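Local atomic coordinates of iron superoxide dismutase (Trypanosoma cruzi, PDB entry 2GPC), a protein that probably catalyses the dismutation of superoxide to dioxygen and hydrogen peroxide at a mononuclear iron centre, as the iron and manganese superoxide dismutases do. Residues 56-61 with 68-73; 110-115 with 180-185. One frame throughout, in Å; residues are numbered along the deposited sequence.

Contact 1 of 2, residues 56-61 with 68-73; sequences EIIRTE and LAAQIF
Ile58 meets Ala70 where two helical segments, 56-61 and 68-73, come together. The CA atoms of Ile58 and Ala70 are 5.8 Å apart. The axes of the two helical segments approach to 8.7 Å, and their N-to-C directions differ by 128°. Glu61 has left helical geometry, although its N still bonds to the O of Ile57. Two isoleucines face Ala69 and Ala70 of the second helix. The CG2 branch of Ile57 presses against the CB of Ala69 at 3.4 Å, tighter than usual for two carbons. With CG1 beside the backbone N (chi1 -68°), CG2 lies anti to that N and is the branch that meets Ala69. Ile58 reaches further. Ile58 CG1 lies 3.7 Å from the N of Ala70, against the backbone, and also packs on the CB of Ala69. Ile58 CD1 extends to the CB of Phe73, at 3.5 Å, and lies 3.7 Å from the O of Ala69. The Ile58 and Phe73 side chains cross at about a right angle. Packing across the contact is apolar, and the alanines let the larger isoleucines lie close to the helix backbone. Behind the touching surface, Thr60 OG1 bonds to the O of Glu56 at 2.7 Å, from above the carbonyl plane. Lys52 also bonds to that OG1 and forms a salt bridge with Glu61. Helix 63-80 carries the iron ligand His75, whose ND1 is hydrogen-bonded to the O of Gln71. The contact thus packs the short helix 54-60 on a metal-bearing helix of the alpha-hairpin domain of iron/manganese superoxide dismutases.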
loop_
_atom_site.group_PDB
_atom_site.type_symbol
_atom_site.label_atom_id
_atom_site.label_comp_id
_atom_site.label_asym_id
_atom_site.label_seq_id
_atom_site.Cartn_x
_atom_site.Cartn_y
_atom_site.Cartn_z
ATOM N N GLU A 56 -18.466 16.730 -0.956
ATOM C CA GLU A 56 -18.262 17.807 -1.918
ATOM C C GLU A 56 -16.799 17.831 -2.345
ATOM O O GLU A 56 -16.486 18.018 -3.517
ATOM C CB GLU A 56 -18.687 19.162 -1.319
ATOM C CG GLU A 56 -20.133 19.546 -1.632
ATOM C CD GLU A 56 -20.850 20.306 -0.522
ATOM O OE1 GLU A 56 -20.216 21.070 0.243
ATOM O OE2 GLU A 56 -22.088 20.156 -0.437
ATOM N N ILE A 57 -15.903 17.639 -1.376
ATOM C CA ILE A 57 -14.475 17.596 -1.647
ATOM C C ILE A 57 -14.108 16.414 -2.563
ATOM O O ILE A 57 -13.293 16.555 -3.485
ATOM C CB ILE A 57 -13.655 17.516 -0.324
ATOM C CG1 ILE A 57 -13.768 18.815 0.481
ATOM C CG2 ILE A 57 -12.197 17.233 -0.631
ATOM C CD1 ILE A 57 -13.243 18.709 1.909
ATOM N N ILE A 58 -14.678 15.250 -2.295
ATOM C CA ILE A 58 -14.388 14.059 -3.087
ATOM C C ILE A 58 -14.805 14.280 -4.562
ATOM O O ILE A 58 -14.123 13.840 -5.488
ATOM C CB ILE A 58 -15.092 12.819 -2.467
ATOM C CG1 ILE A 58 -14.459 12.463 -1.115
ATOM C CG2 ILE A 58 -14.994 11.605 -3.391
ATOM C CD1 ILE A 58 -15.302 11.587 -0.225
ATOM N N ARG A 59 -15.913 14.985 -4.757
ATOM C CA ARG A 59 -16.487 15.191 -6.089
ATOM C C ARG A 59 -15.791 16.284 -6.904
ATOM O O ARG A 59 -15.799 16.227 -8.135
ATOM C CB ARG A 59 -17.977 15.518 -5.964
ATOM C CG ARG A 59 -18.817 14.339 -5.510
ATOM C CD ARG A 59 -20.322 14.525 -5.685
ATOM N NE ARG A 59 -20.817 15.737 -5.024
ATOM C CZ ARG A 59 -21.488 15.767 -3.867
ATOM N NH1 ARG A 59 -21.784 14.649 -3.210
ATOM N NH2 ARG A 59 -21.871 16.943 -3.372
ATOM N N THR A 60 -15.179 17.261 -6.229
ATOM C CA THR A 60 -14.691 18.482 -6.891
ATOM C C THR A 60 -13.194 18.757 -6.773
ATOM O O THR A 60 -12.680 19.636 -7.466
ATOM C CB THR A 60 -15.443 19.719 -6.350
ATOM O OG1 THR A 60 -15.132 19.925 -4.963
ATOM C CG2 THR A 60 -16.961 19.518 -6.382
ATOM N N GLU A 61 -12.491 18.048 -5.895
ATOM C CA GLU A 61 -11.067 18.297 -5.694
ATOM C C GLU A 61 -10.240 17.084 -6.127
ATOM O O GLU A 61 -10.777 15.995 -6.339
ATOM C CB GLU A 61 -10.766 18.634 -4.227
ATOM C CG GLU A 61 -11.532 19.823 -3.641
ATOM C CD GLU A 61 -10.969 21.191 -4.031
ATOM O OE1 GLU A 61 -9.787 21.299 -4.452
ATOM O OE2 GLU A 61 -11.726 22.174 -3.916
ATOM N N LEU A 68 -7.270 12.763 1.274
ATOM C CA LEU A 68 -7.646 12.890 2.669
ATOM C C LEU A 68 -9.157 12.726 2.848
ATOM O O LEU A 68 -9.589 11.931 3.658
ATOM C CB LEU A 68 -7.192 14.242 3.245
ATOM C CG LEU A 68 -5.677 14.495 3.290
ATOM C CD1 LEU A 68 -5.379 15.927 3.743
ATOM C CD2 LEU A 68 -4.973 13.476 4.173
ATOM N N ALA A 69 -9.948 13.476 2.087
ATOM C CA ALA A 69 -11.411 13.403 2.193
ATOM C C ALA A 69 -11.929 12.016 1.815
ATOM O O ALA A 69 -12.804 11.464 2.474
ATOM C CB ALA A 69 -12.056 14.457 1.303
ATOM N N ALA A 70 -11.383 11.453 0.749
ATOM C CA ALA A 70 -11.812 10.134 0.285
ATOM C C ALA A 70 -11.476 9.046 1.290
ATOM O O ALA A 70 -12.267 8.132 1.495
ATOM C CB ALA A 70 -11.201 9.816 -1.051
ATOM N N GLN A 71 -10.308 9.136 1.914
ATOM C CA GLN A 71 -9.913 8.146 2.906
ATOM C C GLN A 71 -10.809 8.238 4.134
ATOM O O GLN A 71 -11.120 7.232 4.744
ATOM C CB GLN A 71 -8.446 8.286 3.307
ATOM C CG GLN A 71 -7.457 7.770 2.257
ATOM C CD GLN A 71 -7.514 6.267 2.077
ATOM O OE1 GLN A 71 -8.380 5.769 1.373
ATOM N NE2 GLN A 71 -6.593 5.544 2.714
ATOM N N ILE A 72 -11.235 9.447 4.478
ATOM C CA ILE A 72 -12.176 9.641 5.572
ATOM C C ILE A 72 -13.527 8.983 5.274
ATOM O O ILE A 72 -14.073 8.263 6.112
ATOM C CB ILE A 72 -12.328 11.151 5.885
ATOM C CG1 ILE A 72 -11.042 11.669 6.545
ATOM C CG2 ILE A 72 -13.514 11.401 6.805
ATOM C CD1 ILE A 72 -10.926 13.183 6.595
ATOM N N PHE A 73 -14.071 9.242 4.091
ATOM C CA PHE A 73 -15.330 8.616 3.675
ATOM C C PHE A 73 -15.197 7.088 3.611
ATOM O O PHE A 73 -16.048 6.364 4.150
ATOM C CB PHE A 73 -15.777 9.180 2.322
ATOM C CG PHE A 73 -16.995 8.513 1.756
ATOM C CD1 PHE A 73 -18.263 9.064 1.948
ATOM C CD2 PHE A 73 -16.885 7.331 1.046
ATOM C CE1 PHE A 73 -19.392 8.441 1.423
ATOM C CE2 PHE A 73 -17.995 6.712 0.521
ATOM C CZ PHE A 73 -19.264 7.271 0.715
#

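Contact 2 of 2, residues 110-115 with 180-185; sequences EEFTNV and TFWNVV
Phe112, Phe181 and Trp182 form a buried aromatic contact between helices 105-118 and 174-184 of the C-terminal domain, with one hydrogen bond beside it. The axes of the two segments come no closer than 12.2 Å, so large side chains bridge the gap. Trp182 contributes the outer part of its indole. Trp182 CZ2 lies 3.5 Å from Phe112 CD1, and CH2 also approaches this phenyl ring. The Phe112 ring and the six-membered ring of Trp182 are inclined at 66°, their centroids 5.2 Å apart. Phe112 CG is anti to the backbone N (chi1 -176°), which sends the ring toward the other helix. Phe112 CE1 and CZ each lie 4.1 Å from Phe181 CE2. At the indole edge, Trp182 NE1 donates to Thr113 OG1 at 3.0 Å. The bond is bent, with an N-H...O angle of 141°, and the oxygen is tilted somewhat from the ring plane. Thr113 OG1 is also bonded to the O of Lys109, one turn earlier, which helps to hold the hydroxyl in place. Lys109 makes a cation-pi contact with Trp182 as well. Phe112 packs on Val138 of strand 135-142, and both Phe112 and Phe181 touch Cys159 of strand 153-160, so the cluster joins both helices to the sheet.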
loop_
_atom_site.group_PDB
_atom_site.type_symbol
_atom_site.label_atom_id
_atom_site.label_comp_id
_atom_site.label_asym_id
_atom_site.label_seq_id
_atom_site.Cartn_x
_atom_site.Cartn_y
_atom_site.Cartn_z
ATOM N N GLU A 110 -17.089 -15.371 -4.473
ATOM C CA GLU A 110 -15.863 -15.718 -5.173
ATOM C C GLU A 110 -15.287 -14.500 -5.911
ATOM O O GLU A 110 -14.082 -14.267 -5.865
ATOM C CB GLU A 110 -16.081 -16.890 -6.146
ATOM C CG GLU A 110 -14.865 -17.241 -7.010
ATOM C CD GLU A 110 -13.787 -18.031 -6.266
ATOM O OE1 GLU A 110 -13.890 -18.203 -5.025
ATOM O OE2 GLU A 110 -12.825 -18.495 -6.928
ATOM N N GLU A 111 -16.133 -13.730 -6.589
ATOM C CA GLU A 111 -15.659 -12.585 -7.362
ATOM C C GLU A 111 -15.106 -11.483 -6.441
ATOM O O GLU A 111 -14.040 -10.945 -6.702
ATOM C CB GLU A 111 -16.767 -12.050 -8.267
ATOM C CG GLU A 111 -16.341 -10.906 -9.176
ATOM C CD GLU A 111 -17.437 -10.461 -10.130
ATOM O OE1 GLU A 111 -18.459 -11.172 -10.271
ATOM O OE2 GLU A 111 -17.266 -9.395 -10.758
ATOM N N PHE A 112 -15.813 -11.177 -5.359
ATOM C CA PHE A 112 -15.366 -10.155 -4.412
ATOM C C PHE A 112 -14.068 -10.580 -3.720
ATOM O O PHE A 112 -13.129 -9.789 -3.641
ATOM C CB PHE A 112 -16.479 -9.849 -3.393
ATOM C CG PHE A 112 -16.151 -8.733 -2.431
ATOM C CD1 PHE A 112 -15.303 -8.951 -1.355
ATOM C CD2 PHE A 112 -16.711 -7.466 -2.591
ATOM C CE1 PHE A 112 -15.006 -7.918 -0.450
ATOM C CE2 PHE A 112 -16.415 -6.433 -1.697
ATOM C CZ PHE A 112 -15.570 -6.667 -0.617
ATOM N N THR A 113 -14.016 -11.829 -3.255
ATOM C CA THR A 113 -12.816 -12.401 -2.626
ATOM C C THR A 113 -11.596 -12.273 -3.520
ATOM O O THR A 113 -10.571 -11.767 -3.097
ATOM C CB THR A 113 -13.026 -13.890 -2.300
ATOM O OG1 THR A 113 -14.086 -14.042 -1.350
ATOM C CG2 THR A 113 -11.802 -14.503 -1.609
ATOM N N ASN A 114 -11.713 -12.718 -4.757
ATOM C CA ASN A 114 -10.568 -12.698 -5.662
ATOM C C ASN A 114 -10.093 -11.278 -5.984
ATOM O O ASN A 114 -8.889 -11.032 -6.063
ATOM C CB ASN A 114 -10.874 -13.511 -6.917
ATOM C CG ASN A 114 -10.995 -15.008 -6.615
ATOM O OD1 ASN A 114 -10.497 -15.494 -5.586
ATOM N ND2 ASN A 114 -11.648 -15.741 -7.508
ATOM N N VAL A 115 -11.028 -10.347 -6.135
ATOM C CA VAL A 115 -10.677 -8.931 -6.280
ATOM C C VAL A 115 -9.977 -8.385 -5.011
ATOM O O VAL A 115 -8.945 -7.739 -5.095
ATOM C CB VAL A 115 -11.936 -8.074 -6.616
ATOM C CG1 VAL A 115 -11.672 -6.596 -6.438
ATOM C CG2 VAL A 115 -12.400 -8.350 -8.035
ATOM N N THR A 180 -12.061 -13.472 7.331
ATOM C CA THR A 180 -12.593 -12.827 8.529
ATOM C C THR A 180 -13.615 -11.739 8.190
ATOM O O THR A 180 -14.642 -11.622 8.860
ATOM C CB THR A 180 -11.432 -12.248 9.364
ATOM O OG1 THR A 180 -10.822 -13.297 10.121
ATOM C CG2 THR A 180 -11.911 -11.249 10.409
ATOM N N PHE A 181 -13.333 -10.946 7.163
ATOM C CA PHE A 181 -14.265 -9.907 6.721
ATOM C C PHE A 181 -15.620 -10.538 6.442
ATOM O O PHE A 181 -16.654 -9.994 6.841
ATOM C CB PHE A 181 -13.727 -9.170 5.477
ATOM C CG PHE A 181 -14.657 -8.118 4.941
ATOM C CD1 PHE A 181 -14.720 -6.865 5.532
ATOM C CD2 PHE A 181 -15.476 -8.385 3.854
ATOM C CE1 PHE A 181 -15.585 -5.887 5.039
ATOM C CE2 PHE A 181 -16.341 -7.414 3.353
ATOM C CZ PHE A 181 -16.392 -6.159 3.955
ATOM N N TRP A 182 -15.630 -11.703 5.803
ATOM C CA TRP A 182 -16.898 -12.364 5.487
ATOM C C TRP A 182 -17.673 -12.727 6.745
ATOM O O TRP A 182 -18.905 -12.715 6.735
ATOM C CB TRP A 182 -16.706 -13.602 4.603
ATOM C CG TRP A 182 -16.310 -13.286 3.192
ATOM C CD1 TRP A 182 -15.164 -13.666 2.569
ATOM C CD2 TRP A 182 -17.059 -12.530 2.230
ATOM N NE1 TRP A 182 -15.150 -13.196 1.280
ATOM C CE2 TRP A 182 -16.301 -12.493 1.046
ATOM C CE3 TRP A 182 -18.303 -11.877 2.252
ATOM C CZ2 TRP A 182 -16.732 -11.831 -0.098
ATOM C CZ3 TRP A 182 -18.731 -11.222 1.117
ATOM C CH2 TRP A 182 -17.945 -11.202 -0.046
ATOM N N ASN A 183 -16.963 -13.033 7.823
ATOM C CA ASN A 183 -17.602 -13.369 9.091
ATOM C C ASN A 183 -18.199 -12.165 9.807
ATOM O O ASN A 183 -18.925 -12.344 10.776
ATOM C CB ASN A 183 -16.613 -14.071 10.037
ATOM C CG ASN A 183 -16.274 -15.477 9.599
ATOM O OD1 ASN A 183 -15.251 -16.038 10.015
ATOM N ND2 ASN A 183 -17.126 -16.066 8.774
ATOM N N VAL A 184 -17.885 -10.950 9.349
ATOM C CA VAL A 184 -18.408 -9.737 9.979
ATOM C C VAL A 184 -19.167 -8.779 9.046
ATOM O O VAL A 184 -19.531 -7.686 9.471
ATOM C CB VAL A 184 -17.291 -8.954 10.731
ATOM C CG1 VAL A 184 -16.732 -9.783 11.872
ATOM C CG2 VAL A 184 -16.187 -8.499 9.788
ATOM N N VAL A 185 -19.450 -9.187 7.813
ATOM C CA VAL A 185 -20.172 -8.305 6.874
ATOM C C VAL A 185 -21.518 -7.900 7.460
ATOM O O VAL A 185 -22.276 -8.741 7.913
ATOM C CB VAL A 185 -20.420 -8.969 5.496
ATOM C CG1 VAL A 185 -21.347 -8.093 4.614
ATOM C CG2 VAL A 185 -19.131 -9.206 4.789
#

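From the N terminus, the chain passes through helix 21-44, which supplies the iron ligand His27, before reaching contact 1. This contact closes a short span of chain, mostly the start of helix 63-80, and folds helix 54-60 back on that helix. Contact 2 opens after contact 1 has closed, so the two neither nest nor cross. Its much longer loop encloses the three-stranded antiparallel sheet and two more iron ligands, Asp160 and His164. The contacts lie on opposite sides of the chain's centre, with their own centres about 25 Å apart, and do not touch. Contact 1 joins helices within the alpha-hairpin domain, while contact 2 joins helices flanking the C-terminal sheet. The iron draws ligands from both domains.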